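Local coordinates for protein cytosolic phospholipase A2 delta (Homo sapiens, PDB 5IZ5) that hydrolyses glycerophospholipids at the sn-2 position in a calcium-dependent manner, with a preference for linoleic acid, releasing a free fatty acid and a lysophospholipid, at residues V161-S166 / F510-L515; L282-G287 / Y497-P502. The protein carries 3 engineered substitutions. One frame throughout, in Å; residues are numbered along the deposited sequence.

Interaction 1 of 2, residues V161-S166 / F510-L515; sequences VARELS and FFMGRL
L165 reaches from strand 160-172 into the tip of the hairpin formed by strands 509-511 and 514-517, and its two methyl branches divide the work. CD1 lies 3.7 Å from CE1 of F511, approaching the ring obliquely, and also meets CB of M512. CD2 packs 3.7 Å from CD of R514, while CB of L165 sits 3.8 Å above the guanidinium plane of R514, over its centre, the two side chains running past each other in opposite directions. M512 occupies the first corner of the type I' turn from F511 to R514. With its CG anti to the backbone N (chi1 -160°) and bends at the next two torsions, its thioether is set against R163: the backbone N of R163 gives a weak hydrogen bond to SD of M512 (3.3 Å), and CE of M512 touches CB of R163 at 3.8 Å. R163 turns its charge away from the hairpin to a salt bridge with E152, which probably offsets it, and to OE1 of Q614. R514 instead folds back over its own turn, NH1 donating to O of M512 at 3.2 Å in the carbonyl plane, and NH2 of R514 donates a hydrogen bond to O of P279. A beta hairpin of the catalytic PLA2c region thus docks through its turn on strand 160-172, which runs on into the second, C2-like domain. Contact across the two segments is mainly apolar, with one weak N-H...S hydrogen bond, and the flat face of a buried guanidinium held by two carbonyl oxygens serves as an apolar surface for leucine.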
loop_
_atom_site.group_PDB
_atom_site.type_symbol
_atom_site.label_atom_id
_atom_site.label_comp_id
_atom_site.label_asym_id
_atom_site.label_seq_id
_atom_site.Cartn_x
_atom_site.Cartn_y
_atom_site.Cartn_z
ATOM N N VAL B 161 8.672 -2.264 -15.315
ATOM C CA VAL B 161 9.726 -1.734 -16.174
ATOM C C VAL B 161 9.876 -0.230 -15.965
ATOM O O VAL B 161 8.902 0.531 -16.018
ATOM C CB VAL B 161 9.413 -1.941 -17.671
ATOM C CG1 VAL B 161 10.496 -1.320 -18.546
ATOM C CG2 VAL B 161 9.266 -3.418 -17.995
ATOM N N ALA B 162 11.114 0.182 -15.736
ATOM C CA ALA B 162 11.483 1.579 -15.747
ATOM C C ALA B 162 12.014 1.918 -17.142
ATOM O O ALA B 162 13.056 1.400 -17.582
ATOM C CB ALA B 162 12.529 1.840 -14.690
ATOM N N ARG B 163 11.276 2.770 -17.848
ATOM C CA ARG B 163 11.657 3.200 -19.195
ATOM C C ARG B 163 12.831 4.159 -19.100
ATOM O O ARG B 163 13.013 4.814 -18.069
ATOM C CB ARG B 163 10.483 3.895 -19.882
ATOM C CG ARG B 163 9.227 3.044 -20.018
ATOM C CD ARG B 163 9.461 1.829 -20.895
ATOM N NE ARG B 163 9.859 2.222 -22.250
ATOM C CZ ARG B 163 9.022 2.499 -23.254
ATOM N NH1 ARG B 163 7.703 2.417 -23.091
ATOM N NH2 ARG B 163 9.514 2.864 -24.433
ATOM N N GLU B 164 13.628 4.241 -20.167
ATOM C CA GLU B 164 14.748 5.188 -20.199
ATOM C C GLU B 164 14.205 6.609 -20.083
ATOM O O GLU B 164 13.241 6.959 -20.757
ATOM C CB GLU B 164 15.554 5.044 -21.494
ATOM C CG GLU B 164 16.846 5.847 -21.488
ATOM C CD GLU B 164 17.623 5.736 -22.792
ATOM O OE1 GLU B 164 18.346 6.693 -23.123
ATOM O OE2 GLU B 164 17.529 4.700 -23.486
ATOM N N LEU B 165 14.814 7.413 -19.219
ATOM C CA LEU B 165 14.310 8.755 -18.927
ATOM C C LEU B 165 15.315 9.793 -19.386
ATOM O O LEU B 165 16.509 9.676 -19.105
ATOM C CB LEU B 165 14.046 8.940 -17.425
ATOM C CG LEU B 165 12.766 9.664 -17.006
ATOM C CD1 LEU B 165 11.544 8.930 -17.531
ATOM C CD2 LEU B 165 12.717 9.764 -15.495
ATOM N N SER B 166 14.818 10.802 -20.095
ATOM C CA SER B 166 15.599 11.986 -20.409
ATOM C C SER B 166 15.150 13.145 -19.532
ATOM O O SER B 166 14.014 13.187 -19.052
ATOM C CB SER B 166 15.451 12.347 -21.882
ATOM O OG SER B 166 15.949 11.304 -22.703
ATOM N N PHE B 510 6.955 10.547 -6.984
ATOM C CA PHE B 510 7.863 9.810 -7.831
ATOM C C PHE B 510 7.388 9.832 -9.262
ATOM O O PHE B 510 6.200 10.035 -9.534
ATOM C CB PHE B 510 7.921 8.341 -7.392
ATOM C CG PHE B 510 8.592 8.118 -6.063
ATOM C CD1 PHE B 510 9.895 7.641 -6.000
ATOM C CD2 PHE B 510 7.919 8.364 -4.877
ATOM C CE1 PHE B 510 10.508 7.419 -4.781
ATOM C CE2 PHE B 510 8.528 8.140 -3.653
ATOM C CZ PHE B 510 9.824 7.664 -3.609
ATOM N N PHE B 511 8.329 9.596 -10.174
ATOM C CA PHE B 511 8.011 9.337 -11.569
ATOM C C PHE B 511 9.042 8.391 -12.187
ATOM O O PHE B 511 10.247 8.644 -12.154
ATOM C CB PHE B 511 7.961 10.628 -12.373
ATOM C CG PHE B 511 7.675 10.406 -13.831
ATOM C CD1 PHE B 511 8.667 10.593 -14.790
ATOM C CD2 PHE B 511 6.425 9.974 -14.239
ATOM C CE1 PHE B 511 8.406 10.372 -16.134
ATOM C CE2 PHE B 511 6.153 9.750 -15.582
ATOM C CZ PHE B 511 7.148 9.946 -16.527
ATOM N N MET B 512 8.553 7.297 -12.756
ATOM C CA MET B 512 9.399 6.277 -13.379
ATOM C C MET B 512 10.527 5.813 -12.454
ATOM O O MET B 512 11.664 5.603 -12.891
ATOM C CB MET B 512 9.968 6.788 -14.705
ATOM C CG MET B 512 10.439 5.700 -15.654
ATOM S SD MET B 512 9.085 4.772 -16.348
ATOM C CE MET B 512 8.384 5.972 -17.483
ATOM N N GLY B 513 10.202 5.655 -11.172
ATOM C CA GLY B 513 11.149 5.139 -10.204
ATOM C C GLY B 513 12.078 6.176 -9.622
ATOM O O GLY B 513 12.829 5.855 -8.702
ATOM N N ARG B 514 12.035 7.408 -10.142
ATOM C CA ARG B 514 12.849 8.507 -9.613
ATOM C C ARG B 514 12.059 9.369 -8.639
ATOM O O ARG B 514 10.864 9.606 -8.816
ATOM C CB ARG B 514 13.372 9.416 -10.730
ATOM C CG ARG B 514 14.593 8.885 -11.459
ATOM C CD ARG B 514 14.209 7.981 -12.607
ATOM N NE ARG B 514 15.354 7.636 -13.441
ATOM C CZ ARG B 514 15.319 6.760 -14.441
ATOM N NH1 ARG B 514 14.193 6.117 -14.725
ATOM N NH2 ARG B 514 16.415 6.518 -15.155
ATOM N N LEU B 515 12.752 9.850 -7.620
ATOM C CA LEU B 515 12.169 10.770 -6.659
ATOM C C LEU B 515 12.006 12.145 -7.310
ATOM O O LEU B 515 12.985 12.730 -7.757
ATOM C CB LEU B 515 13.073 10.853 -5.433
ATOM C CG LEU B 515 12.682 11.851 -4.350
ATOM C CD1 LEU B 515 11.366 11.447 -3.706
ATOM C CD2 LEU B 515 13.797 11.938 -3.321
HETATM O O HOH W 1 14.689 4.304 -16.353
#

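Interaction 2 of 2, residues L282-G287 / Y497-P502; sequences LAVHLG and YGAFVP
H285 lays its imidazole beside the ring of P502, CE1 of the histidine lying 3.8 Å from CD of the proline, with the two side chains crossing at a slant. The histidine CG is anti to its own carbonyl carbon (chi1 -49°), which carries the ring along the strand past the carbonyl of F500 to the proline. That same carbonyl anchors the backbone: N of H285 donates to O of F500 at 2.7 Å, and N of F500 returns a bond to O of H285, making an antiparallel hydrogen-bonded pair. L286 and A499 follow as a non-hydrogen-bonded pair, their side chains on the sheet face opposite to H285 and F500; CD2 of L286 meets CB of A499 at 3.8 Å. V284 extends the apolar contact with its two branches: CG1 faces CB of A499 at 4.1 Å, and CG2 touches CG1 of V501 at 3.7 Å. Beyond the pairing, N of G287 donates to O of G498 at 2.8 Å. That bond also brings O of G287 to 3.2 Å from O of G498, two acceptors that are not hydrogen-bonded to each other. G498 and A499 together face F494 in a G1 beta bulge, with G498 in the positive-phi conformation (59°) of such bulges. Strand 285-286 thereby adds to strand 499-501, which pairs on with strand 492-494 in the mixed sheet of the catalytic domain. On the face of H285, F500 forms a cation-pi contact with R665. F510 of strand 509-511 packs on A283, V284 and V501, and I160 of strand 160-172 touches L286, so that the pair of strands is flanked by both the hairpin and the strand it docks on.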
loop_
_atom_site.group_PDB
_atom_site.type_symbol
_atom_site.label_atom_id
_atom_site.label_comp_id
_atom_site.label_asym_id
_atom_site.label_seq_id
_atom_site.Cartn_x
_atom_site.Cartn_y
_atom_site.Cartn_z
ATOM N N LEU B 282 17.577 4.653 -9.605
ATOM C CA LEU B 282 16.207 4.689 -9.144
ATOM C C LEU B 282 16.161 4.831 -7.640
ATOM O O LEU B 282 16.990 4.267 -6.940
ATOM C CB LEU B 282 15.554 3.373 -9.565
ATOM C CG LEU B 282 14.754 3.336 -10.865
ATOM C CD1 LEU B 282 15.252 4.301 -11.939
ATOM C CD2 LEU B 282 14.698 1.912 -11.387
ATOM N N ALA B 283 15.195 5.598 -7.146
ATOM C CA ALA B 283 14.880 5.614 -5.728
ATOM C C ALA B 283 13.996 4.411 -5.377
ATOM O O ALA B 283 13.958 3.974 -4.234
ATOM C CB ALA B 283 14.192 6.914 -5.353
ATOM N N VAL B 284 13.293 3.870 -6.363
ATOM C CA VAL B 284 12.463 2.683 -6.150
ATOM C C VAL B 284 13.279 1.413 -6.421
ATOM O O VAL B 284 13.824 1.249 -7.513
ATOM C CB VAL B 284 11.196 2.727 -7.040
ATOM C CG1 VAL B 284 10.323 1.500 -6.808
ATOM C CG2 VAL B 284 10.395 3.995 -6.764
ATOM N N HIS B 285 13.339 0.528 -5.420
ATOM C CA HIS B 285 14.021 -0.766 -5.500
ATOM C C HIS B 285 13.128 -1.765 -6.238
ATOM O O HIS B 285 12.001 -2.017 -5.833
ATOM C CB HIS B 285 14.312 -1.324 -4.083
ATOM C CG HIS B 285 14.957 -0.342 -3.142
ATOM N ND1 HIS B 285 14.788 -0.408 -1.771
ATOM C CD2 HIS B 285 15.768 0.720 -3.367
ATOM C CE1 HIS B 285 15.470 0.569 -1.196
ATOM N NE2 HIS B 285 16.070 1.270 -2.141
ATOM N N LEU B 286 13.637 -2.336 -7.320
ATOM C CA LEU B 286 12.893 -3.307 -8.102
ATOM C C LEU B 286 13.518 -4.685 -7.966
ATOM O O LEU B 286 14.617 -4.913 -8.452
ATOM C CB LEU B 286 12.929 -2.906 -9.569
ATOM C CG LEU B 286 12.280 -1.586 -9.961
ATOM C CD1 LEU B 286 12.358 -1.453 -11.472
ATOM C CD2 LEU B 286 10.843 -1.458 -9.484
ATOM N N GLY B 287 12.807 -5.611 -7.338
ATOM C CA GLY B 287 13.286 -6.986 -7.219
ATOM C C GLY B 287 12.382 -7.784 -6.308
ATOM O O GLY B 287 11.711 -7.211 -5.455
ATOM N N TYR B 497 4.230 -6.410 -7.076
ATOM C CA TYR B 497 5.030 -5.754 -8.127
ATOM C C TYR B 497 6.545 -5.801 -7.872
ATOM O O TYR B 497 7.346 -5.395 -8.733
ATOM C CB TYR B 497 4.602 -4.295 -8.298
ATOM C CG TYR B 497 3.150 -4.076 -8.662
ATOM C CD1 TYR B 497 2.667 -4.402 -9.919
ATOM C CD2 TYR B 497 2.273 -3.508 -7.757
ATOM C CE1 TYR B 497 1.333 -4.194 -10.250
ATOM C CE2 TYR B 497 0.948 -3.286 -8.074
ATOM C CZ TYR B 497 0.481 -3.631 -9.325
ATOM O OH TYR B 497 -0.836 -3.414 -9.647
ATOM N N GLY B 498 6.938 -6.282 -6.692
ATOM C CA GLY B 498 8.348 -6.354 -6.334
ATOM C C GLY B 498 9.027 -4.996 -6.369
ATOM O O GLY B 498 10.112 -4.849 -6.922
ATOM N N ALA B 499 8.385 -4.010 -5.757
ATOM C CA ALA B 499 8.820 -2.622 -5.868
ATOM C C ALA B 499 8.678 -1.936 -4.525
ATOM O O ALA B 499 7.600 -1.922 -3.941
ATOM C CB ALA B 499 8.004 -1.905 -6.933
ATOM N N PHE B 500 9.777 -1.370 -4.041
ATOM C CA PHE B 500 9.861 -0.889 -2.677
ATOM C C PHE B 500 10.636 0.425 -2.588
ATOM O O PHE B 500 11.498 0.716 -3.416
ATOM C CB PHE B 500 10.546 -1.954 -1.804
ATOM C CG PHE B 500 9.704 -3.182 -1.547
ATOM C CD1 PHE B 500 9.043 -3.347 -0.335
ATOM C CD2 PHE B 500 9.596 -4.182 -2.501
ATOM C CE1 PHE B 500 8.260 -4.472 -0.097
ATOM C CE2 PHE B 500 8.816 -5.311 -2.275
ATOM C CZ PHE B 500 8.146 -5.455 -1.067
ATOM N N VAL B 501 10.345 1.202 -1.553
ATOM C CA VAL B 501 11.136 2.377 -1.227
ATOM C C VAL B 501 11.456 2.368 0.258
ATOM O O VAL B 501 10.747 1.738 1.039
ATOM C CB VAL B 501 10.408 3.691 -1.566
ATOM C CG1 VAL B 501 10.211 3.820 -3.069
ATOM C CG2 VAL B 501 9.081 3.784 -0.826
ATOM N N PRO B 502 12.529 3.066 0.654
ATOM C CA PRO B 502 12.773 3.217 2.079
ATOM C C PRO B 502 11.612 3.950 2.747
ATOM O O PRO B 502 10.990 4.810 2.124
ATOM C CB PRO B 502 14.049 4.068 2.148
ATOM C CG PRO B 502 14.674 3.997 0.803
ATOM C CD PRO B 502 13.568 3.716 -0.172
#

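Overall arrangement
The centres of the two interactions lie 11 Å apart, and interaction 2 is nested along the chain inside the loop closed by interaction 1. They meet directly at the hairpin: O of G513 probably accepts hydrogen bonds from N of A283 (2.8 Å) and N of V284 (3.1 Å), and CD1 of F510 packs on CG2 of V284 at 3.8 Å. L282 CD1 also lies 3.5 Å from R514 NH1. Interaction 1 therefore applies the hairpin to strand 160-172, which pairs with strand 266-277, and interaction 2 joins the chain beyond that second strand to the mixed catalytic sheet. Neither interaction is part of the catalytic site, whose nucleophile is S365.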